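Local structure of glycoside hydrolase, family 11\:clostridium cellulosome enzyme, dockerin type i\:polysaccharide (Clostridium thermocellum, 2C79) at residues A[6-11]-A[149-154]; A[10-15]-A[35-40]; A[62-67]-A[100-105]. The protein probably removes acetyl groups from acetylated xylan, as a metal-dependent acetyl xylan esterase with a NodB-type polysaccharide deacetylase fold. One frame throughout, in Å; residues are numbered along the deposited sequence.

Interaction 1 (A[6-11]-A[149-154])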
loop_
_atom_site.group_PDB
_atom_site.type_symbol
_atom_site.label_atom_id
_atom_site.label_comp_id
_atom_site.label_asym_id
_atom_site.label_seq_id
_atom_site.Cartn_x
_atom_site.Cartn_y
_atom_site.Cartn_z
ATOM N N LEU A 6 -0.741 14.278 -9.216
ATOM C CA LEU A 6 -0.846 12.836 -9.028
ATOM C C LEU A 6 -0.881 12.479 -7.548
ATOM O O LEU A 6 -0.190 13.096 -6.736
ATOM C CB LEU A 6 0.324 12.124 -9.708
ATOM C CG LEU A 6 0.553 12.455 -11.184
ATOM C CD1 LEU A 6 1.791 11.745 -11.706
ATOM C CD2 LEU A 6 -0.671 12.091 -12.010
ATOM N N VAL A 7 -1.646 11.448 -7.194
ATOM C CA VAL A 7 -1.542 10.793 -5.867
ATOM C C VAL A 7 -1.523 9.307 -6.049
ATOM O O VAL A 7 -1.973 8.793 -7.089
ATOM C CB VAL A 7 -2.725 11.116 -4.888
ATOM C CG1 VAL A 7 -2.483 12.420 -4.105
ATOM C CG2 VAL A 7 -4.067 11.104 -5.621
ATOM N N ALA A 8 -0.991 8.625 -5.037
ATOM C CA ALA A 8 -0.989 7.142 -5.020
ATOM C C ALA A 8 -1.789 6.653 -3.802
ATOM O O ALA A 8 -1.342 6.830 -2.684
ATOM C CB ALA A 8 0.411 6.582 -4.954
ATOM N N LEU A 9 -2.930 6.026 -4.047
ATOM C CA LEU A 9 -3.743 5.442 -3.008
ATOM C C LEU A 9 -3.153 4.048 -2.715
ATOM O O LEU A 9 -3.075 3.219 -3.629
ATOM C CB LEU A 9 -5.146 5.340 -3.574
ATOM C CG LEU A 9 -6.298 4.865 -2.736
ATOM C CD1 LEU A 9 -6.432 5.702 -1.462
ATOM C CD2 LEU A 9 -7.582 4.934 -3.556
ATOM N N THR A 10 -2.736 3.792 -1.464
ATOM C CA THR A 10 -2.111 2.528 -1.081
ATOM C C THR A 10 -2.824 1.908 0.120
ATOM O O THR A 10 -3.386 2.631 0.948
ATOM C CB THR A 10 -0.588 2.697 -0.797
ATOM O OG1 THR A 10 -0.392 3.370 0.436
ATOM C CG2 THR A 10 0.121 3.465 -1.954
ATOM N N PHE A 11 -2.806 0.581 0.193
ATOM C CA PHE A 11 -3.604 -0.120 1.211
ATOM C C PHE A 11 -2.746 -1.193 1.873
ATOM O O PHE A 11 -2.199 -2.082 1.192
ATOM C CB PHE A 11 -4.799 -0.819 0.529
ATOM C CG PHE A 11 -5.786 0.159 -0.052
ATOM C CD1 PHE A 11 -6.727 0.807 0.787
ATOM C CD2 PHE A 11 -5.733 0.508 -1.401
ATOM C CE1 PHE A 11 -7.613 1.737 0.249
ATOM C CE2 PHE A 11 -6.651 1.448 -1.932
ATOM C CZ PHE A 11 -7.576 2.067 -1.102
ATOM N N GLY A 149 1.875 14.491 -5.633
ATOM C CA GLY A 149 2.949 13.536 -5.308
ATOM C C GLY A 149 2.722 12.748 -3.996
ATOM O O GLY A 149 3.517 11.884 -3.651
ATOM N N THR A 150 1.653 13.056 -3.255
ATOM C CA THR A 150 1.442 12.349 -1.984
ATOM C C THR A 150 1.200 10.855 -2.198
ATOM O O THR A 150 0.385 10.483 -3.064
ATOM C CB THR A 150 0.243 12.929 -1.244
ATOM O OG1 THR A 150 0.560 14.282 -0.887
ATOM C CG2 THR A 150 -0.159 12.119 0.010
ATOM N N ILE A 151 1.816 10.033 -1.320
ATOM C CA ILE A 151 1.463 8.636 -1.157
ATOM C C ILE A 151 0.505 8.589 0.020
ATOM O O ILE A 151 0.842 9.077 1.111
ATOM C CB ILE A 151 2.716 7.800 -0.881
ATOM C CG1 ILE A 151 3.635 7.844 -2.118
ATOM C CG2 ILE A 151 2.341 6.329 -0.513
ATOM C CD1 ILE A 151 5.011 7.218 -1.848
ATOM N N ILE A 152 -0.672 8.043 -0.226
ATOM C CA ILE A 152 -1.698 7.938 0.807
ATOM C C ILE A 152 -1.686 6.556 1.432
ATOM O O ILE A 152 -1.840 5.567 0.707
ATOM C CB ILE A 152 -3.120 8.162 0.227
ATOM C CG1 ILE A 152 -3.228 9.531 -0.512
ATOM C CG2 ILE A 152 -4.186 7.977 1.331
ATOM C CD1 ILE A 152 -4.406 9.590 -1.516
ATOM N N LEU A 153 -1.511 6.475 2.753
ATOM C CA LEU A 153 -1.445 5.183 3.455
ATOM C C LEU A 153 -2.814 4.920 4.118
ATOM O O LEU A 153 -3.183 5.598 5.103
ATOM C CB LEU A 153 -0.335 5.234 4.508
ATOM C CG LEU A 153 0.008 3.879 5.209
ATOM C CD1 LEU A 153 1.260 4.068 6.077
ATOM C CD2 LEU A 153 -1.091 3.334 6.104
ATOM N N LEU A 154 -3.562 3.968 3.541
ATOM C CA LEU A 154 -4.776 3.466 4.154
ATOM C C LEU A 154 -4.626 1.964 4.428
ATOM O O LEU A 154 -3.599 1.362 4.078
ATOM C CB LEU A 154 -5.989 3.711 3.190
ATOM C CG LEU A 154 -6.310 5.198 3.050
ATOM C CD1 LEU A 154 -7.383 5.342 1.945
ATOM C CD2 LEU A 154 -6.874 5.778 4.360
#
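Thr10 and Ile152 meet where the parallel strands 6-11 and 151-154 are joined by a side chain as well as by backbone. The carbonyl oxygen of Ile152 is gripped twice by the same threonine: by the backbone Thr10 N at 2.9 Å and by the hydroxyl, Thr10 OG1 to Ile152 O being 2.6 Å. The second bond comes from above the carbonyl plane, because a chi1 of 73° sets OG1 between the backbone N and carbonyl carbon of Thr10 and folds it back over the neighbouring strand; the same hydroxyl also hydrogen-bonds to Arg102. Alternating backbone bonds continue in both directions, from Ile152 N to Ala8 O (2.8 Å) and from Leu154 N to Thr10 O (2.9 Å). On the face carrying Leu9, Phe11, Ile152 and Leu154 the packing is close and wholly apolar. Leu154 runs alongside Phe11, with Leu154 CB 3.8 Å from Phe11 CD1. Leu154 CD1 lies 3.6 Å from Leu9 CD1 in the modelled conformer of Leu9. The start of the pair is looser. Gly149 N still reaches Leu6 O at 2.7 Å, but the end of the Leu6 side chain leads away from 149-154, partly exposed to solvent. The pair lies in the central parallel sheet of the NodB-type fold. Helix 164-177 covers Leu9 and Phe11, while helix 185-192 packs on Ile151, on the opposite face from Leu9, and also touches Leu6. Strands 35-38 and 181-182 continue the sheet from the other edge of 6-12.

Interaction 2 (A[10-15]-A[35-40]). With CO (cobalt (II) ion), chain B.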
loop_
_atom_site.group_PDB
_atom_site.type_symbol
_atom_site.label_atom_id
_atom_site.label_comp_id
_atom_site.label_asym_id
_atom_site.label_seq_id
_atom_site.Cartn_x
_atom_site.Cartn_y
_atom_site.Cartn_z
ATOM N N THR A 10 -2.736 3.792 -1.464
ATOM C CA THR A 10 -2.111 2.528 -1.081
ATOM C C THR A 10 -2.824 1.908 0.120
ATOM O O THR A 10 -3.386 2.631 0.948
ATOM C CB THR A 10 -0.588 2.697 -0.797
ATOM O OG1 THR A 10 -0.392 3.370 0.436
ATOM C CG2 THR A 10 0.121 3.465 -1.954
ATOM N N PHE A 11 -2.806 0.581 0.193
ATOM C CA PHE A 11 -3.604 -0.120 1.211
ATOM C C PHE A 11 -2.746 -1.193 1.873
ATOM O O PHE A 11 -2.199 -2.082 1.192
ATOM C CB PHE A 11 -4.799 -0.819 0.529
ATOM C CG PHE A 11 -5.786 0.159 -0.052
ATOM C CD1 PHE A 11 -6.727 0.807 0.787
ATOM C CD2 PHE A 11 -5.733 0.508 -1.401
ATOM C CE1 PHE A 11 -7.613 1.737 0.249
ATOM C CE2 PHE A 11 -6.651 1.448 -1.932
ATOM C CZ PHE A 11 -7.576 2.067 -1.102
ATOM N N ASP A 12 -2.635 -1.126 3.197
ATOM C CA ASP A 12 -1.902 -2.133 3.958
ATOM C C ASP A 12 -2.826 -3.234 4.475
ATOM O O ASP A 12 -4.023 -3.018 4.658
ATOM C CB ASP A 12 -1.157 -1.483 5.126
ATOM C CG ASP A 12 0.045 -0.677 4.672
ATOM O OD1 ASP A 12 0.383 -0.735 3.472
ATOM O OD2 ASP A 12 0.652 0.013 5.518
ATOM N N ASP A 13 -2.258 -4.414 4.707
ATOM C CA ASP A 13 -2.669 -5.262 5.822
ATOM C C ASP A 13 -3.525 -6.432 5.344
ATOM O O ASP A 13 -4.109 -7.159 6.148
ATOM C CB ASP A 13 -3.427 -4.444 6.869
ATOM C CG ASP A 13 -2.531 -3.966 7.995
ATOM O OD1 ASP A 13 -1.316 -3.798 7.759
ATOM O OD2 ASP A 13 -3.040 -3.759 9.116
ATOM N N GLY A 14 -3.589 -6.604 4.029
ATOM C CA GLY A 14 -4.306 -7.707 3.423
ATOM C C GLY A 14 -3.365 -8.692 2.760
ATOM O O GLY A 14 -2.146 -8.635 2.974
ATOM N N PRO A 15 -3.902 -9.599 1.944
ATOM C CA PRO A 15 -5.287 -9.635 1.463
ATOM C C PRO A 15 -6.237 -10.315 2.415
ATOM O O PRO A 15 -5.869 -11.287 3.109
ATOM C CB PRO A 15 -5.175 -10.478 0.184
ATOM C CG PRO A 15 -4.044 -11.468 0.487
ATOM C CD PRO A 15 -3.031 -10.569 1.246
ATOM N N THR A 35 -2.310 0.630 -5.067
ATOM C CA THR A 35 -1.234 -0.327 -4.693
ATOM C C THR A 35 -1.585 -0.982 -3.366
ATOM O O THR A 35 -1.988 -0.286 -2.450
ATOM C CB THR A 35 0.127 0.404 -4.582
ATOM O OG1 THR A 35 0.343 1.120 -5.815
ATOM C CG2 THR A 35 1.281 -0.594 -4.351
ATOM N N PHE A 36 -1.430 -2.310 -3.321
ATOM C CA PHE A 36 -1.714 -3.087 -2.105
ATOM C C PHE A 36 -0.400 -3.602 -1.526
ATOM O O PHE A 36 0.356 -4.302 -2.241
ATOM C CB PHE A 36 -2.643 -4.252 -2.428
ATOM C CG PHE A 36 -4.034 -3.788 -2.785
ATOM C CD1 PHE A 36 -4.321 -3.383 -4.099
ATOM C CD2 PHE A 36 -5.037 -3.691 -1.824
ATOM C CE1 PHE A 36 -5.584 -2.922 -4.425
ATOM C CE2 PHE A 36 -6.294 -3.245 -2.173
ATOM C CZ PHE A 36 -6.560 -2.816 -3.446
ATOM N N MET A 37 -0.124 -3.230 -0.263
ATOM C CA MET A 37 1.139 -3.659 0.419
ATOM C C MET A 37 0.718 -4.844 1.269
ATOM O O MET A 37 0.002 -4.694 2.268
ATOM C CB MET A 37 1.737 -2.535 1.281
ATOM C CG MET A 37 1.891 -1.197 0.510
ATOM S SD MET A 37 2.938 -1.286 -0.990
ATOM C CE MET A 37 4.567 -1.385 -0.240
ATOM N N VAL A 38 1.039 -6.047 0.796
ATOM C CA VAL A 38 0.427 -7.288 1.349
ATOM C C VAL A 38 1.340 -7.987 2.351
ATOM O O VAL A 38 2.572 -7.827 2.335
ATOM C CB VAL A 38 0.006 -8.243 0.221
ATOM C CG1 VAL A 38 -1.023 -7.606 -0.758
ATOM C CG2 VAL A 38 1.219 -8.752 -0.541
ATOM N N VAL A 39 0.699 -8.761 3.216
ATOM C CA VAL A 39 1.387 -9.442 4.325
ATOM C C VAL A 39 1.477 -10.916 3.920
ATOM O O VAL A 39 0.466 -11.565 3.593
ATOM C CB VAL A 39 0.613 -9.218 5.633
ATOM C CG1 VAL A 39 1.200 -10.053 6.749
ATOM C CG2 VAL A 39 0.667 -7.744 5.967
ATOM N N GLY A 40 2.713 -11.445 3.886
ATOM C CA GLY A 40 2.931 -12.781 3.313
ATOM C C GLY A 40 2.100 -13.892 3.938
ATOM O O GLY A 40 1.595 -14.803 3.249
HETATM CO CO CO B . 0.471 -2.711 8.723
HETATM O O HOH W 1 -0.210 -0.837 8.126
HETATM O O HOH W 2 -0.742 -2.550 10.453
HETATM O O HOH W 3 1.287 -4.328 9.749
HETATM O O HOH W 4 1.987 -1.404 9.745
#
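A cis peptide bond links Gly14 to Pro15 just where Gly14 O receives the N-H of Val39 (2.9 Å), and with this one further backbone bond 10-15 and 35-40 are joined past a corner in the chain. The turn comes at Asp13, whose phi is positive (104°) and whose N reaches Met37 O only by a weak bond. Beyond it, Pro15 CD rests 4.0 Å from Val38 CB. Before the corner the strands are regularly parallel, with Phe11 N bonded to Thr35 O and Phe11 O to Met37 N (2.8 Å). Phe11 and Phe36 lie side by side on one face of the sheet. Their rings are inclined by only 24°, yet slid so far apart that they barely overlap; Phe11 CD2 stands over the rim of one face of Phe36. On the other face of the sheet, Asp12 and Met37 also point the same way, and OD1 of Asp12 comes within 3.1 Å of Met37 CB. That oxygen is held from beyond by a salt bridge to Arg102. Thr10 to Gly14 spell the Thr-Phe-Asp-Asp-Gly signature of NodB-type deacetylases. The two acids divide the work at the cobalt ion: Asp13 binds it directly through OD1 (2.3 Å), whereas Asp12 OD2 takes a hydrogen bond from a metal-bound water at 2.9 Å. Asp13 OD2 accepts from another of these waters. With four of the six cobalt ligands being water, the site offers positions that a substrate acetyl group could probably take by displacement.

Interaction 3 (A[62-67]-A[100-105]). With CO (cobalt (II) ion), chain B.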
loop_
_atom_site.group_PDB
_atom_site.type_symbol
_atom_site.label_atom_id
_atom_site.label_comp_id
_atom_site.label_asym_id
_atom_site.label_seq_id
_atom_site.Cartn_x
_atom_site.Cartn_y
_atom_site.Cartn_z
ATOM N N GLY A 62 2.819 -4.498 -3.466
ATOM C CA GLY A 62 4.095 -4.316 -2.786
ATOM C C GLY A 62 4.175 -5.198 -1.550
ATOM O O GLY A 62 3.254 -5.989 -1.250
ATOM N N ASN A 63 5.288 -5.084 -0.820
ATOM C CA ASN A 63 5.624 -6.033 0.254
ATOM C C ASN A 63 5.445 -5.331 1.627
ATOM O O ASN A 63 6.034 -4.246 1.827
ATOM C CB ASN A 63 7.099 -6.420 0.043
ATOM C CG ASN A 63 7.579 -7.575 0.913
ATOM O OD1 ASN A 63 7.346 -7.600 2.123
ATOM N ND2 ASN A 63 8.304 -8.535 0.303
ATOM N N HIS A 64 4.608 -5.909 2.506
ATOM C CA HIS A 64 4.433 -5.365 3.869
ATOM C C HIS A 64 4.932 -6.388 4.899
ATOM O O HIS A 64 4.469 -6.409 6.047
ATOM C CB HIS A 64 2.958 -4.969 4.106
ATOM C CG HIS A 64 2.694 -4.119 5.319
ATOM N ND1 HIS A 64 3.527 -3.087 5.743
ATOM C CD2 HIS A 64 1.597 -4.066 6.128
ATOM C CE1 HIS A 64 2.969 -2.480 6.794
ATOM N NE2 HIS A 64 1.796 -3.051 7.047
ATOM N N SER A 65 5.867 -7.241 4.485
ATOM C CA SER A 65 6.502 -8.198 5.393
ATOM C C SER A 65 5.698 -9.494 5.504
ATOM O O SER A 65 4.539 -9.545 5.093
ATOM C CB SER A 65 6.694 -7.577 6.778
ATOM O OG SER A 65 5.759 -8.098 7.705
ATOM N N TRP A 66 6.310 -10.539 6.059
ATOM C CA TRP A 66 5.600 -11.799 6.261
ATOM C C TRP A 66 4.481 -11.697 7.293
ATOM O O TRP A 66 3.492 -12.442 7.230
ATOM C CB TRP A 66 6.596 -12.873 6.709
ATOM C CG TRP A 66 5.973 -14.244 6.811
ATOM C CD1 TRP A 66 5.649 -14.922 7.947
ATOM C CD2 TRP A 66 5.522 -15.060 5.712
ATOM N NE1 TRP A 66 5.103 -16.135 7.633
ATOM C CE2 TRP A 66 4.976 -16.243 6.269
ATOM C CE3 TRP A 66 5.580 -14.928 4.310
ATOM C CZ2 TRP A 66 4.445 -17.273 5.465
ATOM C CZ3 TRP A 66 5.015 -15.938 3.515
ATOM C CH2 TRP A 66 4.455 -17.093 4.107
ATOM N N SER A 67 4.628 -10.770 8.248
ATOM C CA SER A 67 3.703 -10.726 9.378
ATOM C C SER A 67 3.447 -9.285 9.829
ATOM O O SER A 67 3.537 -8.350 8.986
ATOM C CB SER A 67 4.186 -11.614 10.552
ATOM O OG SER A 67 3.107 -11.804 11.509
ATOM N N PHE A 100 8.434 -2.261 -4.157
ATOM C CA PHE A 100 8.263 -1.392 -2.988
ATOM C C PHE A 100 8.005 -2.170 -1.737
ATOM O O PHE A 100 7.362 -3.223 -1.789
ATOM C CB PHE A 100 7.062 -0.442 -3.216
ATOM C CG PHE A 100 7.298 0.517 -4.374
ATOM C CD1 PHE A 100 8.045 1.675 -4.195
ATOM C CD2 PHE A 100 6.855 0.217 -5.660
ATOM C CE1 PHE A 100 8.275 2.535 -5.249
ATOM C CE2 PHE A 100 7.095 1.077 -6.739
ATOM C CZ PHE A 100 7.807 2.234 -6.513
ATOM N N PHE A 101 8.469 -1.598 -0.619
ATOM C CA PHE A 101 8.333 -2.198 0.731
ATOM C C PHE A 101 7.757 -1.127 1.667
ATOM O O PHE A 101 8.220 0.019 1.645
ATOM C CB PHE A 101 9.733 -2.601 1.236
ATOM C CG PHE A 101 9.768 -3.040 2.705
ATOM C CD1 PHE A 101 9.014 -4.107 3.156
ATOM C CD2 PHE A 101 10.631 -2.389 3.613
ATOM C CE1 PHE A 101 9.093 -4.514 4.493
ATOM C CE2 PHE A 101 10.729 -2.792 4.957
ATOM C CZ PHE A 101 9.965 -3.853 5.386
ATOM N N ARG A 102 6.755 -1.492 2.465
ATOM C CA ARG A 102 6.292 -0.631 3.543
ATOM C C ARG A 102 6.645 -1.270 4.867
ATOM O O ARG A 102 6.111 -2.348 5.198
ATOM C CB ARG A 102 4.780 -0.426 3.505
ATOM C CG ARG A 102 4.306 0.375 4.721
ATOM C CD ARG A 102 3.024 1.117 4.435
ATOM N NE ARG A 102 3.173 2.168 3.410
ATOM C CZ ARG A 102 2.223 2.488 2.528
ATOM N NH1 ARG A 102 1.067 1.833 2.508
ATOM N NH2 ARG A 102 2.433 3.450 1.645
ATOM N N PRO A 103 7.534 -0.621 5.655
ATOM C CA PRO A 103 7.912 -1.274 6.932
ATOM C C PRO A 103 6.727 -1.397 7.859
ATOM O O PRO A 103 5.945 -0.445 8.010
ATOM C CB PRO A 103 8.931 -0.298 7.560
ATOM C CG PRO A 103 9.361 0.607 6.424
ATOM C CD PRO A 103 8.292 0.618 5.352
ATOM N N PRO A 104 6.577 -2.566 8.512
ATOM C CA PRO A 104 5.557 -2.651 9.569
ATOM C C PRO A 104 5.711 -1.520 10.604
ATOM O O PRO A 104 6.833 -1.218 11.095
ATOM C CB PRO A 104 5.819 -4.049 10.201
ATOM C CG PRO A 104 6.400 -4.836 9.019
ATOM C CD PRO A 104 7.276 -3.837 8.289
ATOM N N ASN A 105 4.592 -0.876 10.900
ATOM C CA ASN A 105 4.539 0.249 11.865
ATOM C C ASN A 105 5.346 1.474 11.419
ATOM O O ASN A 105 5.551 2.381 12.220
ATOM C CB ASN A 105 5.030 -0.169 13.289
ATOM C CG ASN A 105 4.302 -1.382 13.861
ATOM O OD1 ASN A 105 4.866 -2.099 14.705
ATOM N ND2 ASN A 105 3.059 -1.584 13.476
HETATM CO CO CO B . 0.471 -2.711 8.723
HETATM O O HOH W 4 1.987 -1.404 9.745
HETATM O O HOH W 2 -0.742 -2.550 10.453
HETATM O O HOH W 3 1.287 -4.328 9.749
HETATM O O HOH W 1 -0.210 -0.837 8.126
#
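The imidazole of His64 sets its edge against the backbone carbonyl of Arg102 and lies across the first carbons of that arginine, ND1 of His64 being 3.7 Å from Arg102 CG in the modelled conformer. His64 ND1 donates to Arg102 O at 2.7 Å. The oxygen sits nearly in the ring plane, although the nitrogen approaches it from 41° above the plane of the carbonyl. With ND1 thus carrying the hydrogen, His64 NE2 is left to bind the cobalt ion at 2.2 Å; the carbonyl, as a second-shell partner, and the metal together should fix the rotation of the ring. With CG anti to the backbone N (chi1 -166°), the imidazole reaches Arg102 O through one nitrogen and the cobalt through the other. Next to the histidine the backbones are joined by two bonds, Asn63 N to Phe100 O (3.0 Å) and Arg102 N to Asn63 O (2.9 Å). The Phe101 ring meets the Asn63 carbonyl obliquely, Phe101 CD1 being 3.3 Å from Asn63 O. Asn63 turns its side chain back to its own chain, just past the strand, OD1 of Asn63 accepting from Ser65 N at 2.8 Å in an Asx turn. Beside this turn, Ser65 CB lies 3.6 Å from Pro104 CG. Asp13 is the other protein ligand of the cobalt, and four waters complete the sphere, whereas related enzymes commonly use an aspartate and two histidines. Strand 35-38 hydrogen-bonds along Gly62 and His64, helix 76-94 covers Asn63 and Phe101 and binds ND2 of Asn63, and strand 119-121 packs against Phe100.

How the interactions relate
Interactions 1 and 2 start from the same strand, 6-12, which lies between 151-155 and 35-38 in the main parallel sheet; their centres are about 13 Å apart. Strand 60-63 follows 35-38 in that sheet and leads into interaction 3, whose centre is about 8 Å from that of interaction 2 and about 15 Å from that of interaction 1. Along the chain, interaction 2 closes a beta-alpha-beta unit before interaction 3 opens, whereas interaction 1 returns much later to the first strand. Interactions 2 and 3 each supply one protein ligand to the cobalt, and Arg102 ties all three together through Thr10 and Asp12. Distant parts of the sequence thereby build one metal site.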